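Esterase (Xanthomonas oryzae pv. oryzae, PDB 3H2G) is a cell wall-degrading esterase that acts on rice cell walls and has an alpha/beta-hydrolase-type core, the bacterium using it as a virulence factor. Local coordinates at residues N228-L233 with N372-H377; F215-S220 with P340-Q345. All coordinates share one frame; numbering follows the deposited sequence.

Contact 1. Residues N228-L233 with N372-H377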
# COMPACT_ATOMS: atom_id res chain seq x y z
N ASN A 228 0.81 10.59 16.73
CA ASN A 228 1.22 9.57 15.77
C ASN A 228 1.51 8.32 16.59
O ASN A 228 2.66 7.86 16.70
CB ASN A 228 2.47 10.02 15.01
CG ASN A 228 2.97 8.98 14.04
OD1 ASN A 228 2.17 8.30 13.39
ND2 ASN A 228 4.29 8.86 13.92
N THR A 229 0.44 7.78 17.15
CA THR A 229 0.46 6.61 18.02
C THR A 229 1.28 5.40 17.56
O THR A 229 1.93 4.74 18.38
CB THR A 229 -0.98 6.16 18.29
OG1 THR A 229 -1.74 7.31 18.69
CG2 THR A 229 -1.04 5.10 19.38
N PHE A 230 1.26 5.11 16.27
CA PHE A 230 1.99 3.96 15.75
C PHE A 230 3.37 4.34 15.21
O PHE A 230 4.02 3.55 14.52
CB PHE A 230 1.17 3.29 14.64
CG PHE A 230 -0.30 3.19 14.96
CD1 PHE A 230 -0.73 2.60 16.14
CD2 PHE A 230 -1.25 3.69 14.07
CE1 PHE A 230 -2.09 2.51 16.44
CE2 PHE A 230 -2.61 3.61 14.36
CZ PHE A 230 -3.03 3.02 15.55
N GLY A 231 3.83 5.54 15.56
CA GLY A 231 5.11 6.04 15.09
C GLY A 231 6.35 5.20 15.39
O GLY A 231 7.24 5.09 14.54
N ILE A 232 6.43 4.63 16.58
CA ILE A 232 7.59 3.82 16.92
C ILE A 232 7.67 2.57 16.04
O ILE A 232 8.74 2.20 15.58
CB ILE A 232 7.58 3.43 18.41
CG1 ILE A 232 7.79 4.68 19.26
CG2 ILE A 232 8.68 2.40 18.70
CD1 ILE A 232 7.89 4.42 20.74
N LEU A 233 6.52 1.95 15.80
CA LEU A 233 6.46 0.75 14.97
C LEU A 233 6.73 1.07 13.50
O LEU A 233 7.59 0.46 12.87
CB LEU A 233 5.08 0.09 15.11
CG LEU A 233 4.73 -0.48 16.49
CD1 LEU A 233 3.26 -0.90 16.51
CD2 LEU A 233 5.63 -1.67 16.80
N ASN A 372 -10.17 13.56 15.42
CA ASN A 372 -8.79 13.43 14.96
C ASN A 372 -8.14 12.34 15.80
O ASN A 372 -8.22 12.36 17.03
CB ASN A 372 -8.03 14.75 15.13
CG ASN A 372 -8.46 15.80 14.12
OD1 ASN A 372 -9.37 15.57 13.32
ND2 ASN A 372 -7.80 16.95 14.14
N SER A 373 -7.49 11.40 15.13
CA SER A 373 -6.86 10.29 15.84
C SER A 373 -6.01 9.45 14.90
O SER A 373 -6.22 9.45 13.69
CB SER A 373 -7.95 9.41 16.47
OG SER A 373 -7.44 8.16 16.89
N ALA A 374 -5.05 8.73 15.47
CA ALA A 374 -4.19 7.86 14.68
C ALA A 374 -5.06 6.73 14.13
O ALA A 374 -4.80 6.21 13.04
CB ALA A 374 -3.09 7.28 15.57
N PHE A 375 -6.10 6.37 14.88
CA PHE A 375 -7.01 5.30 14.48
C PHE A 375 -7.97 5.68 13.37
O PHE A 375 -8.64 4.82 12.79
CB PHE A 375 -7.80 4.81 15.69
CG PHE A 375 -6.95 4.19 16.76
CD1 PHE A 375 -6.39 4.98 17.76
CD2 PHE A 375 -6.69 2.83 16.76
CE1 PHE A 375 -5.57 4.41 18.74
CE2 PHE A 375 -5.87 2.25 17.73
CZ PHE A 375 -5.31 3.05 18.72
N ALA A 376 -8.06 6.97 13.06
CA ALA A 376 -8.95 7.42 11.99
C ALA A 376 -8.36 6.97 10.66
O ALA A 376 -9.06 6.94 9.64
CB ALA A 376 -9.10 8.94 12.03
N HIS A 377 -7.08 6.61 10.68
CA HIS A 377 -6.38 6.16 9.49
C HIS A 377 -7.05 4.91 8.91
O HIS A 377 -7.37 4.87 7.72
CB HIS A 377 -4.91 5.85 9.84
CG HIS A 377 -4.06 5.46 8.66
ND1 HIS A 377 -3.87 6.28 7.57
CD2 HIS A 377 -3.32 4.35 8.43
CE1 HIS A 377 -3.05 5.69 6.72
NE2 HIS A 377 -2.70 4.52 7.22
O HOH W 1 -4.12 8.71 18.24
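F230 points the edge of its ring at the face of F375 in a T-shaped pair, the centroids 5.1 Å apart and the planes at 85°. The touching atom is F230 CZ, which stands over the F375 ring toward its rim, 3.7 Å from F375 CE2. With CG beside the backbone N (chi1 -42°), the F230 ring reaches across to the other segment although its CB does not aim there. The same ring also touches A374: F230 CE2 is 3.9 Å from A374 CB and 3.6 Å from A374 O, the carbonyl oxygen meeting it obliquely and hydrogen-bonding to T338. T229, next to F230 in 228-233, brings its OG1 to 3.4 Å from A374 CB, and the methyl of A374 is thus touched by both T229 and F230. T229 OG1, whose strongest polar partner is E227, also accepts from a water 2.8 Å from it, and this water accepts from A374 N. On the 372-377 side a type I turn from S373 to A376 sets up these groups, and S373 OG caps it by accepting from F375 N. F279 of helix 275-280 touches T229 and F375 and meets F230 edge-to-face. Two residues beyond F375, H377 bonds to S176 and D336, a geometry consistent with a Ser-His-Asp triad. The chemistry is thus mainly aromatic and apolar, with one bridging water as its polar link, and it packs the turn leading into helix 231-246 against the turn that leads to the probable catalytic histidine.

Contact 2. Residues F215-S220 with P340-Q345; sequences FLDSWS and PLKNAQ
K342 reaches from the first turn of helix 342-353 to the carboxylate of D217, near the end of helix 211-218, and the two close a salt bridge with K342 NZ 2.8 Å from D217 OD2. The lysine is stretched out along its whole length: CG lies anti to the backbone N (chi1 174°), and every later torsion is also close to 180°, which carries the ammonium group well out from its helix. D217 comes from the opposite direction, its CG turned beside the backbone N. The ammonium group meets OD2 on the syn side, 18° out of the carboxylate plane, while the methylene K342 CD lies 3.4 Å from the same D217 OD2. The other oxygen, D217 OD1, is held by Q213 one turn earlier in the helix, and a water makes weak bonds to both D217 OD1 and K342 NZ. Next to K342 in the chain, N343 folds back on its own turn: N343 ND2 donates to P340 O over 2.9 Å, in the carbonyl plane and on a lone pair, while N343 OD1 accepts from the backbone of A210. This surface contact thus ties helix 211-218 to the start of helix 342-353, where L341, A344 and Q345 touch edge strand 359-363, while F215 and L216 pack on F302 of helix 296-304.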
# COMPACT_ATOMS: atom_id res chain seq x y z
N PHE A 215 7.46 12.22 7.88
CA PHE A 215 8.23 11.77 9.04
C PHE A 215 8.70 12.96 9.86
O PHE A 215 8.69 12.92 11.10
CB PHE A 215 9.44 10.94 8.60
CG PHE A 215 9.15 9.48 8.45
CD1 PHE A 215 8.43 9.01 7.35
CD2 PHE A 215 9.55 8.57 9.42
CE1 PHE A 215 8.12 7.66 7.24
CE2 PHE A 215 9.24 7.22 9.32
CZ PHE A 215 8.52 6.77 8.22
N LEU A 216 9.10 14.03 9.18
CA LEU A 216 9.54 15.24 9.87
C LEU A 216 8.38 15.81 10.70
O LEU A 216 8.55 16.13 11.88
CB LEU A 216 10.01 16.30 8.87
CG LEU A 216 11.33 16.04 8.14
CD1 LEU A 216 11.51 17.04 7.01
CD2 LEU A 216 12.49 16.14 9.14
N ASP A 217 7.21 15.93 10.09
CA ASP A 217 6.05 16.49 10.78
C ASP A 217 5.61 15.74 12.03
O ASP A 217 5.11 16.35 12.98
CB ASP A 217 4.87 16.61 9.81
CG ASP A 217 5.12 17.61 8.70
OD1 ASP A 217 6.08 18.40 8.81
OD2 ASP A 217 4.35 17.61 7.71
N SER A 218 5.79 14.42 12.04
CA SER A 218 5.38 13.60 13.19
C SER A 218 6.54 13.12 14.05
O SER A 218 6.34 12.33 14.97
CB SER A 218 4.60 12.37 12.71
OG SER A 218 3.40 12.73 12.05
N TRP A 219 7.75 13.59 13.76
CA TRP A 219 8.93 13.13 14.50
C TRP A 219 8.86 13.23 16.03
O TRP A 219 9.39 12.37 16.73
CB TRP A 219 10.18 13.86 14.00
CG TRP A 219 11.45 13.14 14.35
CD1 TRP A 219 12.42 13.57 15.22
CD2 TRP A 219 11.88 11.87 13.86
NE1 TRP A 219 13.42 12.63 15.30
CE2 TRP A 219 13.11 11.58 14.48
CE3 TRP A 219 11.34 10.94 12.96
CZ2 TRP A 219 13.82 10.40 14.22
CZ3 TRP A 219 12.04 9.77 12.70
CH2 TRP A 219 13.27 9.51 13.33
N SER A 220 8.20 14.27 16.55
CA SER A 220 8.09 14.45 18.00
C SER A 220 7.13 13.44 18.63
O SER A 220 7.11 13.27 19.85
CB SER A 220 7.60 15.86 18.32
OG SER A 220 6.24 16.02 17.96
N PRO A 340 -1.17 12.31 7.70
CA PRO A 340 -1.89 13.57 7.48
C PRO A 340 -2.28 13.82 6.02
O PRO A 340 -1.51 13.53 5.11
CB PRO A 340 -0.92 14.62 8.01
CG PRO A 340 -0.28 13.88 9.16
CD PRO A 340 0.01 12.53 8.55
N LEU A 341 -3.48 14.35 5.82
CA LEU A 341 -3.98 14.64 4.48
C LEU A 341 -3.08 15.67 3.80
O LEU A 341 -3.18 15.88 2.59
CB LEU A 341 -5.42 15.14 4.56
CG LEU A 341 -6.21 15.20 3.25
CD1 LEU A 341 -6.17 13.85 2.55
CD2 LEU A 341 -7.65 15.61 3.55
N LYS A 342 -2.21 16.30 4.58
CA LYS A 342 -1.27 17.28 4.05
C LYS A 342 -0.50 16.63 2.90
O LYS A 342 -0.05 17.31 1.97
CB LYS A 342 -0.29 17.72 5.14
CG LYS A 342 0.83 18.63 4.64
CD LYS A 342 1.89 18.88 5.71
CE LYS A 342 3.04 19.71 5.15
NZ LYS A 342 4.16 19.89 6.11
N ASN A 343 -0.34 15.32 2.97
CA ASN A 343 0.38 14.57 1.94
C ASN A 343 -0.27 14.75 0.57
O ASN A 343 0.42 14.99 -0.43
CB ASN A 343 0.42 13.08 2.30
CG ASN A 343 1.53 12.76 3.27
OD1 ASN A 343 2.70 12.70 2.90
ND2 ASN A 343 1.17 12.56 4.54
N ALA A 344 -1.59 14.62 0.51
CA ALA A 344 -2.32 14.76 -0.74
C ALA A 344 -2.30 16.21 -1.22
O ALA A 344 -2.14 16.48 -2.41
CB ALA A 344 -3.76 14.30 -0.56
N GLN A 345 -2.45 17.14 -0.28
CA GLN A 345 -2.44 18.57 -0.60
C GLN A 345 -1.08 18.98 -1.16
O GLN A 345 -1.00 19.71 -2.15
CB GLN A 345 -2.77 19.38 0.65
CG GLN A 345 -4.22 19.24 1.10
CD GLN A 345 -4.45 19.65 2.54
OE1 GLN A 345 -5.59 19.84 2.97
NE2 GLN A 345 -3.37 19.78 3.31
O HOH W 2 4.77 21.24 8.96

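How the contacts relate
Contacts 1 and 2 lie on the same side of the chain's centre, their own centres about 12 Å apart, and touch where N228 ND2 packs 3.7 Å from S218 CB. Their segments alternate along the chain: 215-220, 228-233, 340-345, 372-377. Contact 2 uses helices 211-218 and 342-353 themselves, while contact 1 uses the turns leading into helices 231-246 and 376-396; helices 342-353 and 376-396 flank strand 359-363 in sequence. Both contacts therefore join the helical region that follows strand 198-205 to the C-terminal part of the hydrolase core, contact 2 at the surface and contact 1 beside the probable catalytic centre.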